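Putative hydantoin racemase (Klebsiella pneumoniae subsp. pneumoniae, PDB 3QVL) catalyses the racemisation of allantoin, interconverting its two enantiomers, and probably also acts on other 5-monosubstituted hydantoins. Local coordinates at residues L84-V94 with L219-P230; R3-T11 with V58-R66. One frame throughout, in Å; residues are numbered along the deposited sequence.

Both contacts lie beside the four-stranded parallel sheet ordered 31-36, 2-7, 72-75, 94-96, one of two such sheets in the chain, and their centres are about 14 Å apart. Contact 2 comes first along the chain and is complete before contact 1 opens. It packs helix 48-68 on central strand 2-7, and the loop after that strand brings Asn-10 to the bound ligand. In contact 1 the late loop 219-230 covers the end of helix 83-89 and the turn into edge strand 94-96, where other subunits of the hexamer also meet it. The two touch where Leu-89 packs on Leu-59 and Phe-229 on Arg-66, so helices 48-68 and 83-89 and the loop 219-230 meet directly.

Contact 1: L84-V94 with L219-P230; sequences LAARELAQGPV and LATSKHGDLAFP
Lys-223 reaches over the carbonyl end of helix 83-89, its chain bent at chi2 (-62°). There NZ bonds Arg-87 O at 2.7 Å, in the carbonyl plane, and Ala-90 O at 2.9 Å; a weak bond reaches Glu-88 O, and one to Leu-227 O ties down its own loop. The ammonium group thus gathers carbonyls at the C-terminal end of the helix, where its charge would probably be favoured by the helix dipole. Within the loop, Lys-223 CD sits 3.6 Å above the centre of the Phe-229 ring, whose edge meets Leu-89 O. Ala-90 is where the chain leaves the helix and turns toward strand 94-96 of the parallel beta-sheet of this alpha/beta fold. Along the helix flank, Leu-227 lies beside Arg-87, with CD1 4.1 Å from the arginine CD. That extended arginine grips Val-94 O side-on through NE (2.8 Å) and NH2, and Glu-99 pairs with NH2. Thr-221 CG2 rests 3.9 Å from Arg-87 CB, and its OG1 bonds two waters, one of which is held by Val-94 N. Glu-88 CB packs against Ala-228 O, and its carboxylate is taken by His-48, Phe-49 and Arg-120 of a third subunit.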
loop_
_atom_site.group_PDB
_atom_site.type_symbol
_atom_site.label_atom_id
_atom_site.label_comp_id
_atom_site.label_asym_id
_atom_site.label_seq_id
_atom_site.Cartn_x
_atom_site.Cartn_y
_atom_site.Cartn_z
ATOM N N LEU A 84 -13.252 -17.767 6.556
ATOM C CA LEU A 84 -13.123 -17.351 7.953
ATOM C C LEU A 84 -14.295 -17.830 8.807
ATOM O O LEU A 84 -14.125 -18.132 9.991
ATOM C CB LEU A 84 -12.926 -15.834 8.060
ATOM C CG LEU A 84 -11.666 -15.260 7.391
ATOM C CD1 LEU A 84 -11.554 -13.762 7.628
ATOM C CD2 LEU A 84 -10.398 -15.971 7.861
ATOM N N ALA A 85 -15.477 -17.906 8.195
ATOM C CA ALA A 85 -16.659 -18.482 8.836
ATOM C C ALA A 85 -16.422 -19.954 9.170
ATOM O O ALA A 85 -16.768 -20.414 10.260
ATOM C CB ALA A 85 -17.878 -18.328 7.939
ATOM N N ALA A 86 -15.818 -20.675 8.226
ATOM C CA ALA A 86 -15.485 -22.089 8.396
ATOM C C ALA A 86 -14.440 -22.303 9.487
ATOM O O ALA A 86 -14.519 -23.268 10.248
ATOM C CB ALA A 86 -15.004 -22.683 7.080
ATOM N N ARG A 87 -13.465 -21.398 9.558
ATOM C CA ARG A 87 -12.411 -21.473 10.571
ATOM C C ARG A 87 -12.945 -21.263 11.986
ATOM O O ARG A 87 -12.419 -21.834 12.942
ATOM C CB ARG A 87 -11.282 -20.490 10.259
ATOM C CG ARG A 87 -10.415 -20.946 9.104
ATOM C CD ARG A 87 -9.269 -19.998 8.820
ATOM N NE ARG A 87 -8.457 -20.511 7.721
ATOM C CZ ARG A 87 -7.447 -19.862 7.149
ATOM N NH1 ARG A 87 -7.097 -18.649 7.562
ATOM N NH2 ARG A 87 -6.783 -20.434 6.156
ATOM N N GLU A 88 -13.995 -20.453 12.107
ATOM C CA GLU A 88 -14.681 -20.259 13.382
ATOM C C GLU A 88 -15.411 -21.530 13.816
ATOM O O GLU A 88 -15.305 -21.947 14.971
ATOM C CB GLU A 88 -15.673 -19.097 13.299
ATOM C CG GLU A 88 -15.031 -17.718 13.254
ATOM C CD GLU A 88 -16.049 -16.591 13.328
ATOM O OE1 GLU A 88 -17.264 -16.864 13.272
ATOM O OE2 GLU A 88 -15.630 -15.423 13.451
ATOM N N LEU A 89 -16.136 -22.141 12.881
ATOM C CA LEU A 89 -16.950 -23.321 13.173
ATOM C C LEU A 89 -16.117 -24.587 13.387
ATOM O O LEU A 89 -16.407 -25.375 14.288
ATOM C CB LEU A 89 -17.998 -23.543 12.071
ATOM C CG LEU A 89 -19.082 -24.609 12.280
ATOM C CD1 LEU A 89 -19.943 -24.315 13.506
ATOM C CD2 LEU A 89 -19.954 -24.740 11.038
ATOM N N ALA A 90 -15.088 -24.774 12.563
ATOM C CA ALA A 90 -14.263 -25.984 12.620
ATOM C C ALA A 90 -13.205 -25.929 13.718
ATOM O O ALA A 90 -12.754 -24.850 14.108
ATOM C CB ALA A 90 -13.609 -26.246 11.271
ATOM N N GLN A 91 -12.825 -27.105 14.214
ATOM C CA GLN A 91 -11.713 -27.232 15.151
ATOM C C GLN A 91 -10.406 -27.416 14.383
ATOM O O GLN A 91 -9.421 -26.724 14.646
ATOM C CB GLN A 91 -11.940 -28.395 16.122
ATOM C CG GLN A 91 -10.793 -28.608 17.109
ATOM C CD GLN A 91 -11.172 -29.479 18.294
ATOM O OE1 GLN A 91 -12.027 -30.361 18.192
ATOM N NE2 GLN A 91 -10.529 -29.234 19.430
ATOM N N GLY A 92 -10.409 -28.352 13.435
ATOM C CA GLY A 92 -9.267 -28.570 12.553
ATOM C C GLY A 92 -9.093 -27.413 11.585
ATOM O O GLY A 92 -10.041 -26.658 11.346
ATOM N N PRO A 93 -7.880 -27.260 11.021
ATOM C CA PRO A 93 -7.603 -26.158 10.098
ATOM C C PRO A 93 -8.445 -26.221 8.823
ATOM O O PRO A 93 -8.793 -27.309 8.356
ATOM C CB PRO A 93 -6.120 -26.344 9.763
ATOM C CG PRO A 93 -5.837 -27.776 10.048
ATOM C CD PRO A 93 -6.696 -28.115 11.221
ATOM N N VAL A 94 -8.777 -25.048 8.288
ATOM C CA VAL A 94 -9.520 -24.931 7.036
ATOM C C VAL A 94 -8.684 -24.124 6.047
ATOM O O VAL A 94 -8.314 -22.981 6.325
ATOM C CB VAL A 94 -10.899 -24.251 7.231
ATOM C CG1 VAL A 94 -11.697 -24.282 5.936
ATOM C CG2 VAL A 94 -11.689 -24.922 8.349
ATOM N N LEU A 219 -0.713 -28.165 14.724
ATOM C CA LEU A 219 -1.295 -26.829 14.663
ATOM C C LEU A 219 -2.711 -26.858 14.103
ATOM O O LEU A 219 -2.996 -27.562 13.130
ATOM C CB LEU A 219 -0.420 -25.888 13.826
ATOM C CG LEU A 219 0.987 -25.537 14.325
ATOM C CD1 LEU A 219 1.782 -24.854 13.222
ATOM C CD2 LEU A 219 0.948 -24.663 15.578
ATOM N N ALA A 220 -3.589 -26.089 14.738
ATOM C CA ALA A 220 -4.967 -25.930 14.291
ATOM C C ALA A 220 -5.372 -24.467 14.433
ATOM O O ALA A 220 -4.611 -23.658 14.970
ATOM C CB ALA A 220 -5.894 -26.830 15.099
ATOM N N THR A 221 -6.565 -24.133 13.947
ATOM C CA THR A 221 -7.089 -22.770 14.017
ATOM C C THR A 221 -7.074 -22.239 15.449
ATOM O O THR A 221 -7.501 -22.925 16.382
ATOM C CB THR A 221 -8.525 -22.697 13.451
ATOM O OG1 THR A 221 -8.546 -23.260 12.135
ATOM C CG2 THR A 221 -9.020 -21.254 13.384
ATOM N N SER A 222 -6.559 -21.022 15.612
ATOM C CA SER A 222 -6.558 -20.348 16.903
ATOM C C SER A 222 -7.983 -20.056 17.348
ATOM O O SER A 222 -8.768 -19.469 16.599
ATOM C CB SER A 222 -5.771 -19.041 16.830
ATOM O OG SER A 222 -5.758 -18.391 18.090
ATOM N N LYS A 223 -8.310 -20.477 18.566
ATOM C CA LYS A 223 -9.612 -20.188 19.158
ATOM C C LYS A 223 -9.516 -19.013 20.131
ATOM O O LYS A 223 -10.416 -18.778 20.942
ATOM C CB LYS A 223 -10.194 -21.437 19.832
ATOM C CG LYS A 223 -10.562 -22.552 18.855
ATOM C CD LYS A 223 -11.653 -22.107 17.885
ATOM C CE LYS A 223 -11.657 -22.951 16.628
ATOM N NZ LYS A 223 -12.611 -22.416 15.617
ATOM N N HIS A 224 -8.410 -18.281 20.029
ATOM C CA HIS A 224 -8.190 -17.066 20.797
ATOM C C HIS A 224 -8.537 -15.851 19.942
ATOM O O HIS A 224 -7.788 -15.481 19.033
ATOM C CB HIS A 224 -6.735 -17.000 21.271
ATOM C CG HIS A 224 -6.365 -15.712 21.938
ATOM N ND1 HIS A 224 -6.673 -15.440 23.253
ATOM C CD2 HIS A 224 -5.699 -14.628 21.475
ATOM C CE1 HIS A 224 -6.221 -14.239 23.570
ATOM N NE2 HIS A 224 -5.625 -13.725 22.509
ATOM N N GLY A 225 -9.689 -15.250 20.227
ATOM C CA GLY A 225 -10.094 -14.002 19.588
ATOM C C GLY A 225 -10.931 -14.134 18.328
ATOM O O GLY A 225 -12.077 -14.587 18.375
ATOM N N ASP A 226 -10.341 -13.739 17.201
ATOM C CA ASP A 226 -11.064 -13.547 15.938
ATOM C C ASP A 226 -11.695 -14.803 15.340
ATOM O O ASP A 226 -12.764 -14.729 14.729
ATOM C CB ASP A 226 -10.150 -12.889 14.899
ATOM C CG ASP A 226 -9.706 -11.492 15.301
ATOM O OD1 ASP A 226 -10.249 -10.938 16.282
ATOM O OD2 ASP A 226 -8.811 -10.945 14.627
ATOM N N LEU A 227 -11.030 -15.943 15.505
ATOM C CA LEU A 227 -11.501 -17.192 14.910
ATOM C C LEU A 227 -11.976 -18.199 15.957
ATOM O O LEU A 227 -12.022 -19.406 15.702
ATOM C CB LEU A 227 -10.424 -17.799 14.001
ATOM C CG LEU A 227 -9.950 -16.965 12.802
ATOM C CD1 LEU A 227 -8.798 -17.659 12.095
ATOM C CD2 LEU A 227 -11.084 -16.674 11.820
ATOM N N ALA A 228 -12.342 -17.684 17.129
ATOM C CA ALA A 228 -12.960 -18.487 18.178
ATOM C C ALA A 228 -14.284 -19.054 17.677
ATOM O O ALA A 228 -14.866 -18.532 16.720
ATOM C CB ALA A 228 -13.185 -17.641 19.423
ATOM N N PHE A 229 -14.752 -20.125 18.314
ATOM C CA PHE A 229 -16.058 -20.693 17.990
ATOM C C PHE A 229 -17.127 -19.601 18.060
ATOM O O PHE A 229 -17.030 -18.698 18.895
ATOM C CB PHE A 229 -16.404 -21.849 18.935
ATOM C CG PHE A 229 -15.495 -23.041 18.798
ATOM C CD1 PHE A 229 -15.514 -23.824 17.645
ATOM C CD2 PHE A 229 -14.626 -23.388 19.828
ATOM C CE1 PHE A 229 -14.675 -24.930 17.517
ATOM C CE2 PHE A 229 -13.786 -24.494 19.711
ATOM C CZ PHE A 229 -13.809 -25.266 18.554
ATOM N N PRO A 230 -18.139 -19.667 17.174
ATOM C CA PRO A 230 -19.185 -18.644 17.155
ATOM C C PRO A 230 -19.830 -18.471 18.527
ATOM O O PRO A 230 -19.968 -19.446 19.271
ATOM C CB PRO A 230 -20.205 -19.205 16.163
ATOM C CG PRO A 230 -19.420 -20.102 15.282
ATOM C CD PRO A 230 -18.366 -20.704 16.150
HETATM O O HOH W 1 -10.950 -24.190 11.798
HETATM O O HOH W 2 -8.823 -25.218 16.740
HETATM O O HOH W 3 -7.524 -22.820 9.640
#

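Contact 2: R3-T11 with V58-R66; sequences RIQVINPNT and VLEQIRAGR. With 5HY ([(4R)-2,5-dioxoimidazolidin-4-yl]acetic acid), chain C.
Strand 3-7 and helix 58-66 run nearly antiparallel, at 166°, their axes approaching to 9.6 Å. This is the layering of an alpha/beta sandwich, a helix laid along a parallel sheet in the Asp/Glu/hydantoin racemase family. Gln-5 reaches across with CG anti to the backbone N (chi1 -171°), and its NE2 bonds Gln-61 O at 2.7 Å. The acceptor lies close to the plane of the glutamine amide, whereas the donor stands above the carbonyl plane, 47° out of it. Gly-65 N approaches the same oxygen from the opposite face, so the side-chain bond adds to the helical one. Gly-65 has no side chain to obstruct the amide, and its CA lies 3.8 Å from Gln-5 CD. His-73 ND1 on the adjacent strand holds Gln-5 OE1 and so fixes which way the amide is turned. Farther along, Ile-7 CD1 meets Ile-62 CD1 at 3.7 Å, the two side chains crossing at about a right angle, and also touches Gln-61 CB. Pro-9 lies alongside Val-58, CB to CG2. Beyond the strand, Asn-8 OD1 accepts from Asn-10 N in an Asx turn, and Asn-10 ND2 donates to OAB of the bound hydantoin-acetic acid ligand at 3.0 Å.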
loop_
_atom_site.group_PDB
_atom_site.type_symbol
_atom_site.label_atom_id
_atom_site.label_comp_id
_atom_site.label_asym_id
_atom_site.label_seq_id
_atom_site.Cartn_x
_atom_site.Cartn_y
_atom_site.Cartn_z
ATOM N N ARG A 3 -7.717 -37.771 8.338
ATOM C CA ARG A 3 -8.890 -37.626 7.483
ATOM C C ARG A 3 -9.137 -36.159 7.154
ATOM O O ARG A 3 -9.300 -35.329 8.052
ATOM C CB ARG A 3 -10.123 -38.254 8.134
ATOM C CG ARG A 3 -10.054 -39.772 8.272
ATOM C CD ARG A 3 -11.373 -40.330 8.772
ATOM N NE ARG A 3 -11.691 -39.848 10.114
ATOM C CZ ARG A 3 -12.922 -39.600 10.556
ATOM N NH1 ARG A 3 -13.973 -39.777 9.765
ATOM N NH2 ARG A 3 -13.097 -39.165 11.794
ATOM N N ILE A 4 -9.147 -35.853 5.860
ATOM C CA ILE A 4 -9.337 -34.486 5.381
ATOM C C ILE A 4 -10.613 -34.385 4.554
ATOM O O ILE A 4 -10.773 -35.083 3.550
ATOM C CB ILE A 4 -8.125 -33.992 4.546
ATOM C CG1 ILE A 4 -6.825 -34.131 5.348
ATOM C CG2 ILE A 4 -8.336 -32.543 4.088
ATOM C CD1 ILE A 4 -5.564 -33.930 4.532
ATOM N N GLN A 5 -11.516 -33.514 4.994
ATOM C CA GLN A 5 -12.752 -33.250 4.273
ATOM C C GLN A 5 -12.501 -32.191 3.205
ATOM O O GLN A 5 -12.233 -31.030 3.520
ATOM C CB GLN A 5 -13.846 -32.790 5.240
ATOM C CG GLN A 5 -15.233 -32.696 4.616
ATOM C CD GLN A 5 -16.224 -31.947 5.485
ATOM O OE1 GLN A 5 -15.891 -30.934 6.103
ATOM N NE2 GLN A 5 -17.457 -32.438 5.531
ATOM N N VAL A 6 -12.573 -32.601 1.943
ATOM C CA VAL A 6 -12.396 -31.676 0.828
ATOM C C VAL A 6 -13.771 -31.274 0.296
ATOM O O VAL A 6 -14.468 -32.075 -0.334
ATOM C CB VAL A 6 -11.506 -32.272 -0.291
ATOM C CG1 VAL A 6 -11.249 -31.239 -1.376
ATOM C CG2 VAL A 6 -10.179 -32.762 0.283
ATOM N N ILE A 7 -14.151 -30.029 0.569
ATOM C CA ILE A 7 -15.486 -29.534 0.252
ATOM C C ILE A 7 -15.510 -28.759 -1.060
ATOM O O ILE A 7 -14.890 -27.702 -1.176
ATOM C CB ILE A 7 -16.045 -28.619 1.377
ATOM C CG1 ILE A 7 -15.932 -29.300 2.745
ATOM C CG2 ILE A 7 -17.495 -28.213 1.074
ATOM C CD1 ILE A 7 -16.075 -28.351 3.918
ATOM N N ASN A 8 -16.226 -29.300 -2.043
ATOM C CA ASN A 8 -16.599 -28.535 -3.222
ATOM C C ASN A 8 -17.788 -27.655 -2.837
ATOM O O ASN A 8 -18.856 -28.174 -2.523
ATOM C CB ASN A 8 -16.965 -29.467 -4.384
ATOM C CG ASN A 8 -17.425 -28.713 -5.626
ATOM O OD1 ASN A 8 -17.197 -27.509 -5.765
ATOM N ND2 ASN A 8 -18.078 -29.426 -6.539
ATOM N N PRO A 9 -17.598 -26.320 -2.832
ATOM C CA PRO A 9 -18.647 -25.392 -2.407
ATOM C C PRO A 9 -19.842 -25.309 -3.359
ATOM O O PRO A 9 -20.912 -24.857 -2.949
ATOM C CB PRO A 9 -17.914 -24.046 -2.342
ATOM C CG PRO A 9 -16.486 -24.420 -2.152
ATOM C CD PRO A 9 -16.323 -25.615 -3.031
ATOM N N ASN A 10 -19.662 -25.726 -4.610
ATOM C CA ASN A 10 -20.790 -25.843 -5.534
ATOM C C ASN A 10 -21.384 -27.255 -5.518
ATOM O O ASN A 10 -20.762 -28.185 -4.999
ATOM C CB ASN A 10 -20.419 -25.379 -6.953
ATOM C CG ASN A 10 -19.477 -26.331 -7.668
ATOM O OD1 ASN A 10 -19.768 -27.517 -7.832
ATOM N ND2 ASN A 10 -18.348 -25.804 -8.121
ATOM N N THR A 11 -22.578 -27.410 -6.088
ATOM C CA THR A 11 -23.322 -28.670 -6.002
ATOM C C THR A 11 -23.080 -29.632 -7.169
ATOM O O THR A 11 -23.709 -30.692 -7.243
ATOM C CB THR A 11 -24.843 -28.425 -5.857
ATOM O OG1 THR A 11 -25.315 -27.669 -6.978
ATOM C CG2 THR A 11 -25.154 -27.675 -4.567
ATOM N N VAL A 58 -20.797 -24.528 2.424
ATOM C CA VAL A 58 -19.522 -24.904 3.039
ATOM C C VAL A 58 -19.709 -25.164 4.536
ATOM O O VAL A 58 -19.258 -26.190 5.051
ATOM C CB VAL A 58 -18.427 -23.822 2.806
ATOM C CG1 VAL A 58 -17.217 -24.053 3.708
ATOM C CG2 VAL A 58 -17.998 -23.799 1.348
ATOM N N LEU A 59 -20.397 -24.244 5.213
ATOM C CA LEU A 59 -20.640 -24.340 6.656
ATOM C C LEU A 59 -21.433 -25.586 7.045
ATOM O O LEU A 59 -21.170 -26.193 8.087
ATOM C CB LEU A 59 -21.338 -23.079 7.177
ATOM C CG LEU A 59 -20.536 -21.772 7.174
ATOM C CD1 LEU A 59 -21.419 -20.606 7.589
ATOM C CD2 LEU A 59 -19.310 -21.866 8.077
ATOM N N GLU A 60 -22.399 -25.954 6.206
ATOM C CA GLU A 60 -23.176 -27.178 6.395
ATOM C C GLU A 60 -22.270 -28.409 6.381
ATOM O O GLU A 60 -22.440 -29.323 7.193
ATOM C CB GLU A 60 -24.263 -27.299 5.323
ATOM N N GLN A 61 -21.302 -28.420 5.466
ATOM C CA GLN A 61 -20.343 -29.520 5.370
ATOM C C GLN A 61 -19.271 -29.475 6.462
ATOM O O GLN A 61 -18.829 -30.521 6.936
ATOM C CB GLN A 61 -19.703 -29.580 3.977
ATOM C CG GLN A 61 -20.653 -30.033 2.861
ATOM C CD GLN A 61 -21.349 -31.359 3.156
ATOM O OE1 GLN A 61 -22.569 -31.471 3.025
ATOM N NE2 GLN A 61 -20.579 -32.363 3.562
ATOM N N ILE A 62 -18.861 -28.266 6.851
ATOM C CA ILE A 62 -17.940 -28.074 7.980
ATOM C C ILE A 62 -18.535 -28.686 9.251
ATOM O O ILE A 62 -17.850 -29.404 9.985
ATOM C CB ILE A 62 -17.610 -26.569 8.213
ATOM C CG1 ILE A 62 -16.782 -25.994 7.052
ATOM C CG2 ILE A 62 -16.906 -26.350 9.559
ATOM C CD1 ILE A 62 -15.331 -26.461 6.985
ATOM N N ARG A 63 -19.815 -28.400 9.486
ATOM C CA ARG A 63 -20.562 -28.969 10.606
ATOM C C ARG A 63 -20.529 -30.498 10.569
ATOM O O ARG A 63 -20.249 -31.138 11.584
ATOM C CB ARG A 63 -22.006 -28.448 10.595
ATOM C CG ARG A 63 -22.869 -28.881 11.779
ATOM C CD ARG A 63 -23.668 -30.145 11.476
ATOM N NE ARG A 63 -24.614 -29.946 10.380
ATOM C CZ ARG A 63 -25.030 -30.904 9.557
ATOM N NH1 ARG A 63 -25.893 -30.616 8.592
ATOM N NH2 ARG A 63 -24.582 -32.148 9.687
ATOM N N ALA A 64 -20.806 -31.067 9.396
ATOM C CA ALA A 64 -20.776 -32.517 9.196
ATOM C C ALA A 64 -19.382 -33.096 9.440
ATOM O O ALA A 64 -19.242 -34.139 10.082
ATOM C CB ALA A 64 -21.270 -32.873 7.799
ATOM N N GLY A 65 -18.360 -32.408 8.931
ATOM C CA GLY A 65 -16.968 -32.822 9.104
ATOM C C GLY A 65 -16.527 -32.833 10.555
ATOM O O GLY A 65 -15.866 -33.772 11.003
ATOM N N ARG A 66 -16.902 -31.785 11.289
ATOM C CA ARG A 66 -16.581 -31.667 12.712
ATOM C C ARG A 66 -17.285 -32.743 13.547
ATOM O O ARG A 66 -16.716 -33.253 14.515
ATOM C CB ARG A 66 -16.925 -30.265 13.230
ATOM C CG ARG A 66 -16.427 -29.979 14.642
ATOM C CD ARG A 66 -16.811 -28.584 15.097
ATOM N NE ARG A 66 -16.731 -28.448 16.551
ATOM C CZ ARG A 66 -17.133 -27.380 17.235
ATOM N NH1 ARG A 66 -17.647 -26.329 16.607
ATOM N NH2 ARG A 66 -17.018 -27.360 18.555
HETATM C C 5HY C . -14.331 -22.569 -8.642
HETATM N N 5HY C . -16.194 -21.328 -9.179
HETATM O O 5HY C . -13.188 -22.933 -8.374
HETATM C CA 5HY C . -14.765 -21.132 -8.904
HETATM C CB 5HY C . -14.022 -20.490 -10.096
HETATM C CG 5HY C . -13.957 -21.322 -11.387
HETATM O OAB 5HY C . -17.594 -23.102 -9.166
HETATM N NAF 5HY C . -15.393 -23.368 -8.719
HETATM C CAI 5HY C . -16.467 -22.629 -9.023
HETATM O OD1 5HY C . -13.553 -20.724 -12.406
HETATM O OD2 5HY C . -14.289 -22.526 -11.343
#